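Local coordinates for protein acetyl xylan esterase (Metagenome, PDB 6XYC) that acts as a bifunctional feruloyl and acetyl xylan esterase of the alpha/beta hydrolase fold, probably removing ester-linked groups from complex xylans, at residues R80-A85 with E190-G195; L144-E149 with V206-P211; I29-P32 with A38-A41. All coordinates share one frame; numbering follows the deposited sequence.

Read from the N terminus, the chain closes a short loop first: contact 3 brings 29-32 and 38-41 together across five intervening residues, on two strands of the central sheet that have 73-77 between them. The other two contacts are long-range and cross, since 80-85, 144-149, 190-195 and 206-211 alternate between them. Contact 1 ties the loop after strand 73-77 to helix 189-193 beside the ligand pocket; contact 2 sets helix 203-208 against the outlying hairpin strand 144-147. Their centres lie about 13 Å apart, and they touch where I194 CG2 packs on I209 CG2 at 3.7 Å. Contact 3 stands on the opposite side of the chain's centre, its centre about 31 Å from that of either.

Contact 1: residues R80-A85 with E190-G195; sequences RSSMEA and EAVLIG. With AES (4-(2-aminoethyl)benzenesulfonyl fluoride), chain B.
S82 and V192 meet through a hydroxyl and a methyl: S82 OG lies 3.3 Å from V192 CG1, while S82 CB faces the helix backbone at L193 CA. Both first torsions serve this meeting, V192 CG1 standing opposite its backbone N (chi1 178°) and S82 OG lying between its own N and carbonyl carbon (chi1 64°). M83 passes the same methyl obliquely, CG to V192 CG1 at 4.1 Å. The backbones are joined by a water that donates to S82 O and to V192 O, 2.8 Å from each. The loop's shape is internally fixed: S81 OG accepts from M83 N at 3.0 Å in an ST turn, S81 N reaches the anti lone pair of E84 OE2, and S81 O takes both E84 N and A85 N. On the helix, E190 starts away from the loop, and its OE2 accepts from N8 of the bound AES inhibitor at 2.6 Å, while OE1 pairs with N184 ND2. With an alanine here, the ligand amine and N184 would probably each lose a hydrogen-bond partner, and the aminoethyl arm would be freer to swing. The loop follows strand 73-77 and leads to helix 89-103, to which R80 is tied by a salt bridge with D93; L193 touches Q90 of that helix, so helix 189-193 borders both loop and helix.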
loop_
_atom_site.group_PDB
_atom_site.type_symbol
_atom_site.label_atom_id
_atom_site.label_comp_id
_atom_site.label_asym_id
_atom_site.label_seq_id
_atom_site.Cartn_x
_atom_site.Cartn_y
_atom_site.Cartn_z
ATOM N N ARG A 80 -0.285 -7.024 -10.230
ATOM C CA ARG A 80 0.506 -7.677 -11.263
ATOM C C ARG A 80 1.995 -7.550 -10.961
ATOM O O ARG A 80 2.451 -6.579 -10.348
ATOM C CB ARG A 80 0.204 -7.081 -12.636
ATOM C CG ARG A 80 -1.039 -7.640 -13.297
ATOM C CD ARG A 80 -1.370 -6.859 -14.558
ATOM N NE ARG A 80 -1.866 -5.527 -14.247
ATOM C CZ ARG A 80 -2.055 -4.564 -15.146
ATOM N NH1 ARG A 80 -1.795 -4.787 -16.427
ATOM N NH2 ARG A 80 -2.509 -3.377 -14.763
ATOM N N SER A 81 2.753 -8.553 -11.399
ATOM C CA SER A 81 4.197 -8.547 -11.214
ATOM C C SER A 81 4.852 -7.514 -12.121
ATOM O O SER A 81 4.424 -7.294 -13.261
ATOM C CB SER A 81 4.772 -9.936 -11.513
ATOM O OG SER A 81 6.190 -9.907 -11.587
ATOM N N SER A 82 5.897 -6.866 -11.605
ATOM C CA SER A 82 6.695 -5.981 -12.442
ATOM C C SER A 82 7.242 -6.708 -13.658
ATOM O O SER A 82 7.547 -6.064 -14.667
ATOM C CB SER A 82 7.847 -5.380 -11.636
ATOM O OG SER A 82 8.746 -6.387 -11.210
ATOM N N MET A 83 7.381 -8.034 -13.587
ATOM C CA MET A 83 7.912 -8.796 -14.708
ATOM C C MET A 83 6.871 -9.072 -15.785
ATOM O O MET A 83 7.249 -9.467 -16.892
ATOM C CB MET A 83 8.499 -10.116 -14.204
ATOM C CG MET A 83 9.722 -9.936 -13.323
ATOM S SD MET A 83 10.273 -11.492 -12.615
ATOM C CE MET A 83 8.932 -11.818 -11.478
ATOM N N GLU A 84 5.584 -8.868 -15.501
ATOM C CA GLU A 84 4.533 -9.046 -16.496
ATOM C C GLU A 84 3.921 -7.736 -16.975
ATOM O O GLU A 84 3.324 -7.713 -18.054
ATOM C CB GLU A 84 3.416 -9.956 -15.956
ATOM C CG GLU A 84 2.552 -9.358 -14.862
ATOM C CD GLU A 84 1.551 -10.360 -14.293
ATOM O OE1 GLU A 84 0.830 -11.007 -15.083
ATOM O OE2 GLU A 84 1.478 -10.497 -13.054
ATOM N N ALA A 85 4.072 -6.653 -16.222
ATOM C CA ALA A 85 3.532 -5.357 -16.609
ATOM C C ALA A 85 4.336 -4.290 -15.888
ATOM O O ALA A 85 4.531 -4.386 -14.673
ATOM C CB ALA A 85 2.052 -5.233 -16.247
ATOM N N GLU A 190 13.517 -1.814 -8.745
ATOM C CA GLU A 190 12.889 -0.634 -9.330
ATOM C C GLU A 190 13.226 -0.498 -10.807
ATOM O O GLU A 190 12.425 0.051 -11.572
ATOM C CB GLU A 190 13.300 0.635 -8.580
ATOM C CG GLU A 190 14.789 0.850 -8.481
ATOM C CD GLU A 190 15.328 0.446 -7.131
ATOM O OE1 GLU A 190 15.939 1.288 -6.440
ATOM O OE2 GLU A 190 15.140 -0.727 -6.748
ATOM N N ALA A 191 14.400 -0.986 -11.224
ATOM C CA ALA A 191 14.735 -0.999 -12.646
ATOM C C ALA A 191 13.750 -1.864 -13.421
ATOM O O ALA A 191 13.284 -1.480 -14.500
ATOM C CB ALA A 191 16.167 -1.501 -12.853
ATOM N N VAL A 192 13.406 -3.031 -12.873
ATOM C CA VAL A 192 12.415 -3.896 -13.512
ATOM C C VAL A 192 11.065 -3.198 -13.571
ATOM O O VAL A 192 10.350 -3.274 -14.579
ATOM C CB VAL A 192 12.327 -5.235 -12.754
ATOM C CG1 VAL A 192 11.264 -6.128 -13.367
ATOM C CG2 VAL A 192 13.683 -5.930 -12.737
ATOM N N LEU A 193 10.700 -2.500 -12.493
ATOM C CA LEU A 193 9.415 -1.819 -12.439
ATOM C C LEU A 193 9.268 -0.799 -13.559
ATOM O O LEU A 193 8.157 -0.591 -14.062
ATOM C CB LEU A 193 9.251 -1.130 -11.080
ATOM C CG LEU A 193 7.964 -0.395 -10.740
ATOM C CD1 LEU A 193 6.793 -1.369 -10.713
ATOM C CD2 LEU A 193 8.099 0.317 -9.398
ATOM N N ILE A 194 10.357 -0.156 -13.968
ATOM C CA ILE A 194 10.289 0.896 -14.976
ATOM C C ILE A 194 10.677 0.376 -16.360
ATOM O O ILE A 194 10.992 1.172 -17.249
ATOM C CB ILE A 194 11.135 2.120 -14.588
ATOM C CG1 ILE A 194 12.619 1.776 -14.460
ATOM C CG2 ILE A 194 10.629 2.723 -13.284
ATOM C CD1 ILE A 194 13.509 2.989 -14.268
ATOM N N GLY A 195 10.640 -0.937 -16.569
ATOM C CA GLY A 195 10.941 -1.509 -17.862
ATOM C C GLY A 195 12.378 -1.934 -18.062
ATOM O O GLY A 195 12.851 -1.922 -19.199
HETATM C C3 AES B . 13.789 -4.466 -2.160
HETATM C C2 AES B . 12.780 -4.837 -1.324
HETATM C C1 AES B . 11.577 -4.204 -1.405
HETATM S S AES B . 10.328 -4.760 -0.338
HETATM O O1S AES B . 9.162 -5.238 -1.126
HETATM O O2S AES B . 10.756 -6.010 0.282
HETATM C C6 AES B . 11.349 -3.205 -2.296
HETATM C C5 AES B . 12.370 -2.827 -3.144
HETATM C C4 AES B . 13.587 -3.464 -3.076
HETATM C C7 AES B . 14.762 -3.037 -4.019
HETATM C C8 AES B . 15.054 -1.524 -3.861
HETATM N N8 AES B . 16.325 -1.279 -4.457
HETATM O O HOH W 1 9.599 -5.273 -16.417
#

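Contact 2: residues L144-E149 with V206-P211; sequences LTVDIE and VKLISP
L208 extends CG opposite its carbonyl carbon (chi1 -66°), which carries CD1 from the helix to the strand, where L144 holds CG opposite its own backbone N (chi1 -179°), which brings its CG and CD2 up to that methyl. L208 CD1 carries nearly all of the touching: it lies 3.7 Å from L144 CG and 3.9 Å from L144 CD2. V146 receives the same methyl with both of its branches, CG1 at 3.9 Å and CG2 at 4.0 Å from L208 CD1. L144 and V146 each run past L208 in the opposite sense to it, an apolar fit of two side chains around one methyl, with L144 O also 3.7 Å from L208 CD1. T145, between them in sequence, points away from the helix, and its OG1 pairs with T140 OG1. Within 206-211, S210 OG donates to V206 O at 2.6 Å, tilted 21° from the carbonyl plane, and is also hydrogen-bonded to M174 N. L208 also rests on L139 and S141 of strand 138-141. The arrangement is that of a two-stranded antiparallel hairpin, 138-141 with 144-147, packed by one face against helix 203-208, apart from the central sheet of the alpha/beta hydrolase fold.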
loop_
_atom_site.group_PDB
_atom_site.type_symbol
_atom_site.label_atom_id
_atom_site.label_comp_id
_atom_site.label_asym_id
_atom_site.label_seq_id
_atom_site.Cartn_x
_atom_site.Cartn_y
_atom_site.Cartn_z
ATOM N N LEU A 144 7.258 12.456 -19.948
ATOM C CA LEU A 144 6.665 11.186 -19.556
ATOM C C LEU A 144 5.405 11.427 -18.738
ATOM O O LEU A 144 5.425 12.179 -17.758
ATOM C CB LEU A 144 7.663 10.366 -18.743
ATOM C CG LEU A 144 7.297 8.971 -18.229
ATOM C CD1 LEU A 144 6.827 8.091 -19.371
ATOM C CD2 LEU A 144 8.490 8.347 -17.515
ATOM N N THR A 145 4.315 10.775 -19.134
ATOM C CA THR A 145 3.053 10.848 -18.410
ATOM C C THR A 145 2.570 9.434 -18.131
ATOM O O THR A 145 2.480 8.614 -19.050
ATOM C CB THR A 145 1.983 11.611 -19.199
ATOM O OG1 THR A 145 2.411 12.961 -19.424
ATOM C CG2 THR A 145 0.661 11.616 -18.426
ATOM N N VAL A 146 2.252 9.152 -16.868
ATOM C CA VAL A 146 1.731 7.850 -16.465
ATOM C C VAL A 146 0.300 8.007 -15.970
ATOM O O VAL A 146 -0.031 8.970 -15.268
ATOM C CB VAL A 146 2.606 7.176 -15.384
ATOM C CG1 VAL A 146 3.977 6.833 -15.946
ATOM C CG2 VAL A 146 2.715 8.063 -14.156
ATOM N N ASP A 147 -0.540 7.043 -16.335
ATOM C CA ASP A 147 -1.943 7.015 -15.941
ATOM C C ASP A 147 -2.050 6.278 -14.610
ATOM O O ASP A 147 -1.892 5.055 -14.553
ATOM C CB ASP A 147 -2.771 6.332 -17.031
ATOM C CG ASP A 147 -4.245 6.275 -16.706
ATOM O OD1 ASP A 147 -4.652 6.780 -15.640
ATOM O OD2 ASP A 147 -5.002 5.722 -17.530
ATOM N N ILE A 148 -2.318 7.024 -13.539
ATOM C CA ILE A 148 -2.350 6.453 -12.197
ATOM C C ILE A 148 -3.696 5.792 -11.924
ATOM O O ILE A 148 -3.758 4.635 -11.496
ATOM C CB ILE A 148 -2.036 7.545 -11.156
ATOM C CG1 ILE A 148 -0.601 8.052 -11.328
ATOM C CG2 ILE A 148 -2.273 7.028 -9.745
ATOM C CD1 ILE A 148 0.456 6.984 -11.273
ATOM N N GLU A 149 -4.791 6.516 -12.166
ATOM C CA GLU A 149 -6.122 5.976 -11.904
ATOM C C GLU A 149 -6.387 4.727 -12.736
ATOM O O GLU A 149 -6.903 3.729 -12.221
ATOM C CB GLU A 149 -7.176 7.045 -12.188
ATOM C CG GLU A 149 -8.609 6.560 -12.097
ATOM C CD GLU A 149 -9.056 6.323 -10.664
ATOM O OE1 GLU A 149 -8.287 6.653 -9.737
ATOM O OE2 GLU A 149 -10.187 5.819 -10.474
ATOM N N VAL A 206 12.032 7.659 -12.355
ATOM C CA VAL A 206 12.288 7.577 -10.920
ATOM C C VAL A 206 11.357 8.510 -10.161
ATOM O O VAL A 206 10.861 8.172 -9.081
ATOM C CB VAL A 206 13.764 7.883 -10.613
ATOM C CG1 VAL A 206 13.973 8.037 -9.105
ATOM C CG2 VAL A 206 14.663 6.790 -11.162
ATOM N N LYS A 207 11.100 9.699 -10.711
ATOM C CA LYS A 207 10.191 10.622 -10.040
ATOM C C LYS A 207 8.782 10.047 -9.978
ATOM O O LYS A 207 8.097 10.171 -8.955
ATOM C CB LYS A 207 10.168 11.979 -10.745
ATOM C CG LYS A 207 9.335 13.021 -10.000
ATOM C CD LYS A 207 9.212 14.339 -10.747
ATOM C CE LYS A 207 8.573 15.397 -9.845
ATOM N NZ LYS A 207 8.154 16.618 -10.577
ATOM N N LEU A 208 8.336 9.405 -11.060
ATOM C CA LEU A 208 6.952 8.961 -11.172
ATOM C C LEU A 208 6.678 7.635 -10.472
ATOM O O LEU A 208 5.510 7.248 -10.367
ATOM C CB LEU A 208 6.551 8.846 -12.641
ATOM C CG LEU A 208 6.515 10.163 -13.421
ATOM C CD1 LEU A 208 6.126 9.943 -14.857
ATOM C CD2 LEU A 208 5.555 11.150 -12.733
ATOM N N ILE A 209 7.706 6.921 -10.008
ATOM C CA ILE A 209 7.492 5.765 -9.142
ATOM C C ILE A 209 7.714 6.098 -7.674
ATOM O O ILE A 209 7.591 5.212 -6.820
ATOM C CB ILE A 209 8.385 4.570 -9.539
ATOM C CG1 ILE A 209 9.870 4.910 -9.386
ATOM C CG2 ILE A 209 8.064 4.119 -10.961
ATOM C CD1 ILE A 209 10.782 3.716 -9.485
ATOM N N SER A 210 8.052 7.347 -7.353
ATOM C CA SER A 210 8.425 7.712 -5.991
ATOM C C SER A 210 7.355 8.612 -5.390
ATOM O O SER A 210 7.312 9.818 -5.693
ATOM C CB SER A 210 9.791 8.404 -5.976
ATOM O OG SER A 210 10.792 7.555 -6.510
ATOM N N PRO A 211 6.480 8.087 -4.525
ATOM C CA PRO A 211 5.364 8.908 -4.016
ATOM C C PRO A 211 5.812 10.082 -3.157
ATOM O O PRO A 211 5.018 11.005 -2.934
ATOM C CB PRO A 211 4.524 7.908 -3.206
ATOM C CG PRO A 211 5.494 6.832 -2.801
ATOM C CD PRO A 211 6.527 6.751 -3.904
#

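Contact 3: residues I29-P32 with A38-A41; sequences IYLP and AYKA
Y39 OH accepts a hydrogen bond from K36 N, in the short loop joining the two strands, and this polar tie fixes the far end of a ring whose carbons pack on L31 and P32. The setting is the central sheet of the alpha/beta hydrolase fold. There the strands 26-32 and 39-45 follow each other in sequence but are not sheet neighbours: strand 73-77 lies between them, antiparallel to the first and parallel to the second, so the contact bridges over it through side chains. L31 and Y39, the closest pair along the backbones, still have their CA atoms 7.3 Å apart. The Y39 side chain reaches across that separation, and both it and L31 touch A73 of the intervening strand.

The two partners divide the ring between them. P32 comes over one face in a CH-pi contact: its CD sits 3.6 Å from the centroid of the Y39 ring, 23° off the normal, with the offset taking it toward the CD1-CE1 side. L31 serves the CD2-CE2 side obliquely, its CB 3.9 Å from Y39 CE2, and its chain crosses that of the tyrosine at about a right angle. Both L31 branches keep to that side, CD1 near Y39 CE2 and CD2 near Y39 CD2, each at 4.0 Å. Y39 has CG opposite its carbonyl carbon (chi1 -53°), which turns the ring toward the other strand. Beyond, P32 O is held by S9 OG of strand 8-16, which pairs with 26-32 on its other side. The closest approach of all is P32 CD to Y39 CD1, 3.4 Å, with P32 CG, the neighbouring atom of the proline ring, 3.7 Å from the same Y39 CD1.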
loop_
_atom_site.group_PDB
_atom_site.type_symbol
_atom_site.label_atom_id
_atom_site.label_comp_id
_atom_site.label_asym_id
_atom_site.label_seq_id
_atom_site.Cartn_x
_atom_site.Cartn_y
_atom_site.Cartn_z
ATOM N N ILE A 29 -11.308 -11.187 1.224
ATOM C CA ILE A 29 -12.026 -10.316 2.151
ATOM C C ILE A 29 -12.337 -11.103 3.416
ATOM O O ILE A 29 -12.888 -12.203 3.341
ATOM C CB ILE A 29 -13.322 -9.768 1.526
ATOM C CG1 ILE A 29 -13.019 -8.968 0.258
ATOM C CG2 ILE A 29 -14.064 -8.905 2.531
ATOM C CD1 ILE A 29 -14.256 -8.561 -0.516
ATOM N N TYR A 30 -12.001 -10.537 4.572
ATOM C CA TYR A 30 -12.273 -11.142 5.871
ATOM C C TYR A 30 -13.021 -10.144 6.746
ATOM O O TYR A 30 -12.646 -8.970 6.806
ATOM C CB TYR A 30 -10.982 -11.566 6.581
ATOM C CG TYR A 30 -10.116 -12.525 5.802
ATOM C CD1 TYR A 30 -10.284 -13.894 5.922
ATOM C CD2 TYR A 30 -9.117 -12.059 4.955
ATOM C CE1 TYR A 30 -9.489 -14.774 5.218
ATOM C CE2 TYR A 30 -8.320 -12.933 4.241
ATOM C CZ TYR A 30 -8.511 -14.294 4.379
ATOM O OH TYR A 30 -7.722 -15.176 3.678
ATOM N N LEU A 31 -14.083 -10.610 7.434
ATOM C CA LEU A 31 -14.796 -9.776 8.393
ATOM C C LEU A 31 -14.509 -10.250 9.818
ATOM O O LEU A 31 -14.362 -11.455 10.045
ATOM C CB LEU A 31 -16.307 -9.806 8.150
ATOM C CG LEU A 31 -16.768 -9.556 6.712
ATOM C CD1 LEU A 31 -18.285 -9.675 6.609
ATOM C CD2 LEU A 31 -16.294 -8.195 6.214
ATOM N N PRO A 32 -14.434 -9.342 10.795
ATOM C CA PRO A 32 -13.997 -9.748 12.138
ATOM C C PRO A 32 -14.909 -10.793 12.767
ATOM O O PRO A 32 -16.100 -10.882 12.467
ATOM C CB PRO A 32 -14.019 -8.438 12.938
ATOM C CG PRO A 32 -13.909 -7.348 11.908
ATOM C CD PRO A 32 -14.600 -7.879 10.677
ATOM N N ALA A 38 -22.008 -3.535 10.108
ATOM C CA ALA A 38 -21.078 -3.260 9.021
ATOM C C ALA A 38 -19.696 -3.056 9.620
ATOM O O ALA A 38 -19.538 -2.891 10.834
ATOM C CB ALA A 38 -21.500 -2.038 8.202
ATOM N N TYR A 39 -18.686 -3.053 8.756
ATOM C CA TYR A 39 -17.300 -2.944 9.195
ATOM C C TYR A 39 -16.543 -1.945 8.335
ATOM O O TYR A 39 -16.562 -2.042 7.104
ATOM C CB TYR A 39 -16.585 -4.297 9.123
ATOM C CG TYR A 39 -17.292 -5.424 9.830
ATOM C CD1 TYR A 39 -17.076 -5.665 11.178
ATOM C CD2 TYR A 39 -18.172 -6.253 9.143
ATOM C CE1 TYR A 39 -17.713 -6.699 11.827
ATOM C CE2 TYR A 39 -18.816 -7.284 9.784
ATOM C CZ TYR A 39 -18.579 -7.503 11.120
ATOM O OH TYR A 39 -19.224 -8.532 11.749
ATOM N N LYS A 40 -15.864 -1.004 8.985
ATOM C CA LYS A 40 -14.871 -0.190 8.300
ATOM C C LYS A 40 -13.761 -1.088 7.763
ATOM O O LYS A 40 -13.482 -2.161 8.306
ATOM C CB LYS A 40 -14.304 0.867 9.252
ATOM C CG LYS A 40 -15.364 1.523 10.135
ATOM C CD LYS A 40 -15.491 3.028 9.885
ATOM C CE LYS A 40 -16.745 3.595 10.536
ATOM N NZ LYS A 40 -16.436 4.606 11.591
ATOM N N ALA A 41 -13.132 -0.653 6.673
ATOM C CA ALA A 41 -12.295 -1.541 5.882
ATOM C C ALA A 41 -10.846 -1.071 5.826
ATOM O O ALA A 41 -10.555 0.131 5.799
ATOM C CB ALA A 41 -12.835 -1.680 4.450
#